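Long-range contact in digeranylgeranylglycerophospholipid reductase (Sulfolobus acidocaldarius, PDB 4OPC), which reduces the double bonds of the geranylgeranyl chains of archaeal phospholipids, using bound FAD, to give saturated membrane lipids: residues A[384-395]-A[410-421]. Sequence-based numbering, arbitrary orientation.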
# COMPACT_ATOMS: atom_id res chain seq x y z
N GLY A 384 14.87 0.45 -2.05
CA GLY A 384 14.97 1.09 -0.75
C GLY A 384 16.39 1.46 -0.39
O GLY A 384 16.72 1.66 0.77
N ASP A 385 17.25 1.55 -1.40
CA ASP A 385 18.65 1.85 -1.17
C ASP A 385 19.01 3.25 -1.60
O ASP A 385 18.65 3.71 -2.68
CB ASP A 385 19.54 0.84 -1.91
CG ASP A 385 19.43 -0.55 -1.33
OD1 ASP A 385 19.09 -0.67 -0.14
OD2 ASP A 385 19.70 -1.52 -2.07
N LEU A 386 19.73 3.94 -0.73
CA LEU A 386 20.31 5.22 -1.06
C LEU A 386 21.77 5.08 -0.69
O LEU A 386 22.14 5.21 0.47
CB LEU A 386 19.65 6.34 -0.26
CG LEU A 386 20.27 7.73 -0.40
CD1 LEU A 386 20.30 8.14 -1.86
CD2 LEU A 386 19.49 8.74 0.42
N HIS A 387 22.60 4.77 -1.69
CA HIS A 387 23.98 4.39 -1.42
C HIS A 387 24.74 5.59 -0.88
O HIS A 387 24.56 6.71 -1.35
CB HIS A 387 24.64 3.80 -2.66
CG HIS A 387 23.95 2.57 -3.18
ND1 HIS A 387 24.04 1.35 -2.54
CD2 HIS A 387 23.13 2.38 -4.24
CE1 HIS A 387 23.32 0.46 -3.21
NE2 HIS A 387 22.76 1.06 -4.24
N LEU A 388 25.58 5.34 0.13
CA LEU A 388 26.35 6.39 0.79
C LEU A 388 27.13 7.21 -0.23
O LEU A 388 27.29 8.42 -0.08
CB LEU A 388 27.30 5.79 1.83
CG LEU A 388 26.64 5.03 2.99
CD1 LEU A 388 27.69 4.48 3.94
CD2 LEU A 388 25.66 5.92 3.74
N SER A 389 27.59 6.53 -1.28
CA SER A 389 28.26 7.15 -2.41
C SER A 389 27.42 8.22 -3.12
O SER A 389 27.87 9.35 -3.31
CB SER A 389 28.67 6.09 -3.43
OG SER A 389 29.03 6.68 -4.66
N VAL A 390 26.21 7.85 -3.52
CA VAL A 390 25.28 8.76 -4.18
C VAL A 390 24.96 9.94 -3.26
O VAL A 390 24.80 11.08 -3.70
CB VAL A 390 23.97 8.02 -4.58
CG1 VAL A 390 22.89 9.00 -5.05
CG2 VAL A 390 24.26 6.99 -5.65
N ALA A 391 24.89 9.64 -1.96
CA ALA A 391 24.70 10.68 -0.96
C ALA A 391 25.87 11.66 -0.97
O ALA A 391 25.66 12.87 -0.90
CB ALA A 391 24.53 10.06 0.42
N ASP A 392 27.10 11.15 -1.08
CA ASP A 392 28.28 12.01 -1.10
C ASP A 392 28.26 12.95 -2.30
O ASP A 392 28.55 14.14 -2.17
CB ASP A 392 29.57 11.18 -1.09
CG ASP A 392 29.89 10.61 0.29
OD1 ASP A 392 29.33 11.11 1.29
OD2 ASP A 392 30.70 9.67 0.36
N LYS A 393 27.92 12.41 -3.47
CA LYS A 393 27.80 13.22 -4.68
C LYS A 393 26.75 14.31 -4.51
O LYS A 393 26.95 15.46 -4.91
CB LYS A 393 27.49 12.33 -5.88
CG LYS A 393 27.16 13.09 -7.16
CD LYS A 393 28.32 13.97 -7.60
CE LYS A 393 27.98 14.69 -8.90
NZ LYS A 393 27.74 13.72 -10.02
N ALA A 394 25.62 13.93 -3.92
CA ALA A 394 24.54 14.88 -3.65
C ALA A 394 25.02 16.03 -2.78
O ALA A 394 24.70 17.20 -3.03
CB ALA A 394 23.40 14.16 -2.96
N MET A 395 25.81 15.72 -1.76
CA MET A 395 26.30 16.75 -0.85
C MET A 395 27.26 17.70 -1.55
O MET A 395 27.27 18.90 -1.27
CB MET A 395 26.93 16.12 0.39
CG MET A 395 25.95 15.28 1.21
SD MET A 395 24.51 16.17 1.86
CE MET A 395 23.32 16.08 0.52
N LEU A 410 21.08 14.71 4.12
CA LEU A 410 20.79 13.57 3.26
C LEU A 410 21.73 12.39 3.55
O LEU A 410 21.31 11.23 3.46
CB LEU A 410 20.87 13.96 1.78
CG LEU A 410 20.53 12.81 0.82
CD1 LEU A 410 19.08 12.38 1.03
CD2 LEU A 410 20.78 13.20 -0.62
N LYS A 411 22.98 12.68 3.88
CA LYS A 411 23.92 11.62 4.21
C LYS A 411 23.46 10.84 5.43
O LYS A 411 23.49 9.61 5.45
CB LYS A 411 25.30 12.20 4.46
CG LYS A 411 26.31 11.16 4.91
CD LYS A 411 26.46 10.06 3.86
CE LYS A 411 27.65 9.16 4.17
NZ LYS A 411 28.94 9.90 4.09
N ALA A 412 23.04 11.56 6.46
CA ALA A 412 22.53 10.92 7.68
C ALA A 412 21.25 10.12 7.39
O ALA A 412 21.03 9.07 7.98
CB ALA A 412 22.26 11.96 8.75
N VAL A 413 20.42 10.64 6.49
CA VAL A 413 19.21 9.94 6.10
C VAL A 413 19.58 8.60 5.47
O VAL A 413 19.01 7.56 5.82
CB VAL A 413 18.39 10.79 5.12
CG1 VAL A 413 17.23 9.98 4.58
CG2 VAL A 413 17.86 12.02 5.83
N ALA A 414 20.56 8.62 4.56
CA ALA A 414 21.03 7.39 3.93
C ALA A 414 21.57 6.39 4.95
O ALA A 414 21.35 5.19 4.81
CB ALA A 414 22.08 7.71 2.87
N GLU A 415 22.24 6.90 5.98
CA GLU A 415 22.77 6.05 7.04
C GLU A 415 21.64 5.39 7.82
O GLU A 415 21.70 4.20 8.11
CB GLU A 415 23.68 6.86 7.98
CG GLU A 415 25.00 7.27 7.35
CD GLU A 415 25.72 8.36 8.14
OE1 GLU A 415 25.16 8.86 9.13
OE2 GLU A 415 26.85 8.71 7.75
N SER A 416 20.62 6.17 8.15
CA SER A 416 19.48 5.62 8.89
C SER A 416 18.71 4.60 8.04
O SER A 416 18.25 3.58 8.56
CB SER A 416 18.53 6.74 9.35
OG SER A 416 19.15 7.51 10.37
N MET A 417 18.57 4.88 6.75
CA MET A 417 17.95 3.92 5.83
C MET A 417 18.68 2.58 5.81
O MET A 417 18.05 1.53 5.91
CB MET A 417 17.85 4.49 4.41
CG MET A 417 16.89 5.68 4.30
SD MET A 417 16.97 6.52 2.70
CE MET A 417 16.43 5.22 1.59
N LYS A 418 19.99 2.63 5.67
CA LYS A 418 20.80 1.42 5.67
C LYS A 418 20.64 0.67 6.99
O LYS A 418 20.49 -0.55 7.00
CB LYS A 418 22.27 1.78 5.42
CG LYS A 418 23.23 0.61 5.45
CD LYS A 418 24.63 1.05 5.01
CE LYS A 418 25.65 -0.06 5.21
NZ LYS A 418 25.22 -1.34 4.59
N LYS A 419 20.64 1.41 8.09
CA LYS A 419 20.51 0.82 9.42
C LYS A 419 19.18 0.09 9.60
O LYS A 419 19.14 -1.04 10.09
CB LYS A 419 20.67 1.89 10.50
CG LYS A 419 20.49 1.33 11.90
CD LYS A 419 21.14 2.21 12.96
CE LYS A 419 21.15 1.50 14.31
NZ LYS A 419 21.80 2.31 15.37
N ILE A 420 18.08 0.74 9.23
CA ILE A 420 16.79 0.09 9.38
C ILE A 420 16.67 -1.09 8.40
O ILE A 420 16.11 -2.13 8.76
CB ILE A 420 15.62 1.09 9.30
CG1 ILE A 420 14.38 0.53 10.01
CG2 ILE A 420 15.32 1.49 7.87
CD1 ILE A 420 13.24 1.53 10.10
N LYS A 421 17.23 -0.97 7.20
CA LYS A 421 17.15 -2.06 6.23
C LYS A 421 17.84 -3.30 6.79
O LYS A 421 17.30 -4.41 6.70
CB LYS A 421 17.77 -1.67 4.89
CG LYS A 421 17.47 -2.66 3.77
CD LYS A 421 16.60 -2.05 2.70
CE LYS A 421 16.47 -2.96 1.49
NZ LYS A 421 17.77 -3.19 0.82
O HOH W 1 20.67 3.57 2.17
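Leu386 lies over Ala414, its CD2 3.7 Å from Ala414 CB, and the same methyl meets Leu410 CD1. CG of Leu386 stands anti to its backbone N (chi1 174°), which sends the isobutyl branch down between Leu410 and Met417, whose CE touches Leu386 CB. Further along, Leu410 turns CD2 to Ala394 CB at 3.6 Å, while the doubly bent Met395 brings CE against Leu410 CB at 3.5 Å, a tight fit. Lys411 bends at chi2 (59°) to run past Ala391, crosses Leu388 at about a right angle with CE against its CD2, and ends with NZ 3.1 Å from Asp392 OD1, a salt bridge met on the syn side, the ammonium lifted somewhat out of the carboxylate plane. A methionine in place of this lysine would probably leave the Asp392 carboxylate without its charged mate. At the other end Lys421 NZ reaches Asp385 OD1 at 3.0 Å, a second salt bridge, also syn but tilted further from the plane, and a water links Leu386 N to Ala414 O. The non-helical lead-in 384-387 lays Asp385 and Leu386 on helix 410-421; helix 388-395 continues as its antiparallel partner, 9.1 Å between axes at 169°, in the helical C-terminal region, with Leu410 near the bound lipid and packed on Phe354 of helix 332-357.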